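Local coordinates for protein RavA (Legionella pneumophila str. Paris, PDB 6WO6) that is a Legionella effector that probably acts on the infected host cell, by a molecular activity that is not known, at residues Leu26-Arg30 with Ala67-Gln71. The protein carries 2 engineered substitutions. Numbering follows the deposited sequence.
Sequences LAENR and ARMPQ
R30 reaches across to the chain leaving helix 54-66 and donates from NH1 to the backbone O of A67, 3.1 Å away. The N-H···O line is nearly straight at 169°, and the oxygen lies close to the guanidinium plane, although NH1 itself stands well out of the carbonyl plane. The arginine runs out with CG anti to the backbone N (chi1 174°), then bends at chi3, which turns the head toward A67. The M69 side chain crosses that of R30 at about a right angle: its CE lies over one guanidinium face, and its CG approaches R30 NE to 3.6 Å. RavA is an elongated, all-alpha chain, about two thirds helix with no strand, and this contact lies far from its middle, where the turn joining helices 23-28 and 30-34 meets the loop that leads to helix 77-92. Within that loop, M69 N is held by D72 OD2. On the helix 23-28 side, L26 CB and A67 CB pack at 3.7 Å, an apolar touch next to the hydrogen bond, while the leucine also touches L81 of helix 77-92. Farther along the loop, Q71 brings NE2 obliquely to the aliphatic part of R30, 3.9 Å from CD, its amide plane turned 43° from the guanidinium.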
ATOM      1  N   LEU A  26      17.995 -35.739  10.107  1.00 68.04           N
ATOM      2  CA  LEU A  26      17.533 -35.417  11.453  1.00 65.25           C
ATOM      3  C   LEU A  26      17.603 -36.633  12.370  1.00 66.75           C
ATOM      4  O   LEU A  26      17.959 -36.511  13.549  1.00 64.86           O
ATOM      5  CB  LEU A  26      16.110 -34.862  11.400  1.00 64.08           C
ATOM      6  CG  LEU A  26      15.961 -33.405  10.961  1.00 61.77           C
ATOM      7  CD1 LEU A  26      14.495 -33.006  10.892  1.00 60.51           C
ATOM      8  CD2 LEU A  26      16.718 -32.497  11.914  1.00 61.35           C
ATOM      9  N   ALA A  27      17.275 -37.816  11.846  1.00 70.03           N
ATOM     10  CA  ALA A  27      17.301 -39.021  12.671  1.00 73.32           C
ATOM     11  C   ALA A  27      18.726 -39.492  12.942  1.00 72.06           C
ATOM     12  O   ALA A  27      19.015 -39.994  14.034  1.00 71.57           O
ATOM     13  CB  ALA A  27      16.489 -40.132  12.003  1.00 77.31           C
ATOM     14  N   GLU A  28      19.624 -39.346  11.963  1.00 72.49           N
ATOM     15  CA  GLU A  28      21.006 -39.780  12.156  1.00 74.59           C
ATOM     16  C   GLU A  28      21.683 -39.006  13.279  1.00 70.31           C
ATOM     17  O   GLU A  28      22.481 -39.566  14.039  1.00 71.50           O
ATOM     18  CB  GLU A  28      21.801 -39.614  10.862  1.00 80.01           C
ATOM     19  CG  GLU A  28      21.386 -40.522   9.725  1.00 89.22           C
ATOM     20  CD  GLU A  28      22.071 -40.150   8.421  1.00 94.86           C
ATOM     21  OE1 GLU A  28      22.826 -39.153   8.411  1.00 94.64           O
ATOM     22  OE2 GLU A  28      21.855 -40.847   7.407  1.00 99.05           O
ATOM     23  N   ASN A  29      21.376 -37.715  13.399  1.00 65.31           N
ATOM     24  CA  ASN A  29      22.066 -36.823  14.318  1.00 61.97           C
ATOM     25  C   ASN A  29      21.262 -36.536  15.582  1.00 61.49           C
ATOM     26  O   ASN A  29      21.575 -35.580  16.297  1.00 58.81           O
ATOM     27  CB  ASN A  29      22.411 -35.513  13.607  1.00 60.13           C
ATOM     28  CG  ASN A  29      23.173 -35.737  12.313  1.00 62.34           C
ATOM     29  OD1 ASN A  29      24.403 -35.771  12.299  1.00 64.91           O
ATOM     30  ND2 ASN A  29      22.442 -35.892  11.217  1.00 62.68           N
ATOM     31  N   ARG A  30      20.253 -37.359  15.883  1.00 64.79           N
ATOM     32  CA  ARG A  30      19.344 -37.065  16.991  1.00 65.82           C
ATOM     33  C   ARG A  30      20.090 -36.957  18.317  1.00 66.39           C
ATOM     34  O   ARG A  30      19.889 -36.004  19.079  1.00 65.14           O
ATOM     35  CB  ARG A  30      18.256 -38.136  17.071  1.00 69.19           C
ATOM     36  CG  ARG A  30      17.333 -38.004  18.275  1.00 71.97           C
ATOM     37  CD  ARG A  30      16.314 -39.133  18.335  1.00 78.14           C
ATOM     38  NE  ARG A  30      15.340 -39.053  17.248  1.00 81.20           N
ATOM     39  CZ  ARG A  30      15.416 -39.747  16.116  1.00 83.34           C
ATOM     40  NH1 ARG A  30      14.480 -39.601  15.187  1.00 82.92           N
ATOM     41  NH2 ARG A  30      16.423 -40.586  15.911  1.00 84.81           N
ATOM     42  N   ALA A  67      11.035 -37.371  11.845  1.00 76.74           N
ATOM     43  CA  ALA A  67      12.014 -37.610  12.897  1.00 76.94           C
ATOM     44  C   ALA A  67      11.438 -37.447  14.299  1.00 82.43           C
ATOM     45  O   ALA A  67      12.192 -37.541  15.274  1.00 83.17           O
ATOM     46  CB  ALA A  67      13.215 -36.677  12.719  1.00 71.87           C
ATOM     47  N   ARG A  68      10.137 -37.209  14.427  1.00 86.33           N
ATOM     48  CA  ARG A  68       9.535 -37.073  15.746  1.00 88.96           C
ATOM     49  C   ARG A  68       9.490 -38.425  16.447  1.00 91.38           C
ATOM     50  O   ARG A  68       9.231 -39.460  15.826  1.00 92.50           O
ATOM     51  CB  ARG A  68       8.130 -36.481  15.637  1.00 90.57           C
ATOM     52  CG  ARG A  68       7.494 -36.142  16.978  1.00 92.33           C
ATOM     53  CD  ARG A  68       6.145 -35.465  16.800  1.00 93.23           C
ATOM     54  NE  ARG A  68       5.490 -35.209  18.080  1.00 95.40           N
ATOM     55  N   MET A  69       9.755 -38.411  17.748  1.00 92.82           N
ATOM     56  CA  MET A  69       9.779 -39.611  18.566  1.00 96.57           C
ATOM     57  C   MET A  69       8.861 -39.433  19.766  1.00 98.77           C
ATOM     58  O   MET A  69       8.582 -38.301  20.173  1.00 97.71           O
ATOM     59  CB  MET A  69      11.206 -39.919  19.042  1.00 98.23           C
ATOM     60  CG  MET A  69      12.121 -40.420  17.941  1.00 99.67           C
ATOM     61  SD  MET A  69      11.632 -42.056  17.366  1.00105.41           S
ATOM     62  CE  MET A  69      12.512 -42.156  15.809  1.00103.79           C
ATOM     63  N   PRO A  70       8.363 -40.531  20.342  1.00102.52           N
ATOM     64  CA  PRO A  70       7.566 -40.394  21.574  1.00106.48           C
ATOM     65  C   PRO A  70       8.342 -39.753  22.710  1.00108.32           C
ATOM     66  O   PRO A  70       7.780 -38.954  23.470  1.00109.21           O
ATOM     67  CB  PRO A  70       7.163 -41.842  21.895  1.00109.24           C
ATOM     68  CG  PRO A  70       8.138 -42.696  21.142  1.00107.25           C
ATOM     69  CD  PRO A  70       8.454 -41.932  19.896  1.00103.66           C
ATOM     70  N   GLN A  71       9.631 -40.069  22.835  1.00109.88           N
ATOM     71  CA  GLN A  71      10.492 -39.478  23.852  1.00112.59           C
ATOM     72  C   GLN A  71      10.806 -38.007  23.593  1.00110.79           C
ATOM     73  O   GLN A  71      11.523 -37.399  24.397  1.00111.26           O
ATOM     74  CB  GLN A  71      11.792 -40.276  23.948  1.00112.95           C
ATOM     75  CG  GLN A  71      12.346 -40.678  22.592  1.00112.55           C
ATOM     76  CD  GLN A  71      13.859 -40.667  22.552  1.00113.52           C
ATOM     77  OE1 GLN A  71      14.518 -40.672  23.591  1.00116.36           O
ATOM     78  NE2 GLN A  71      14.420 -40.642  21.347  1.00111.27           N
TER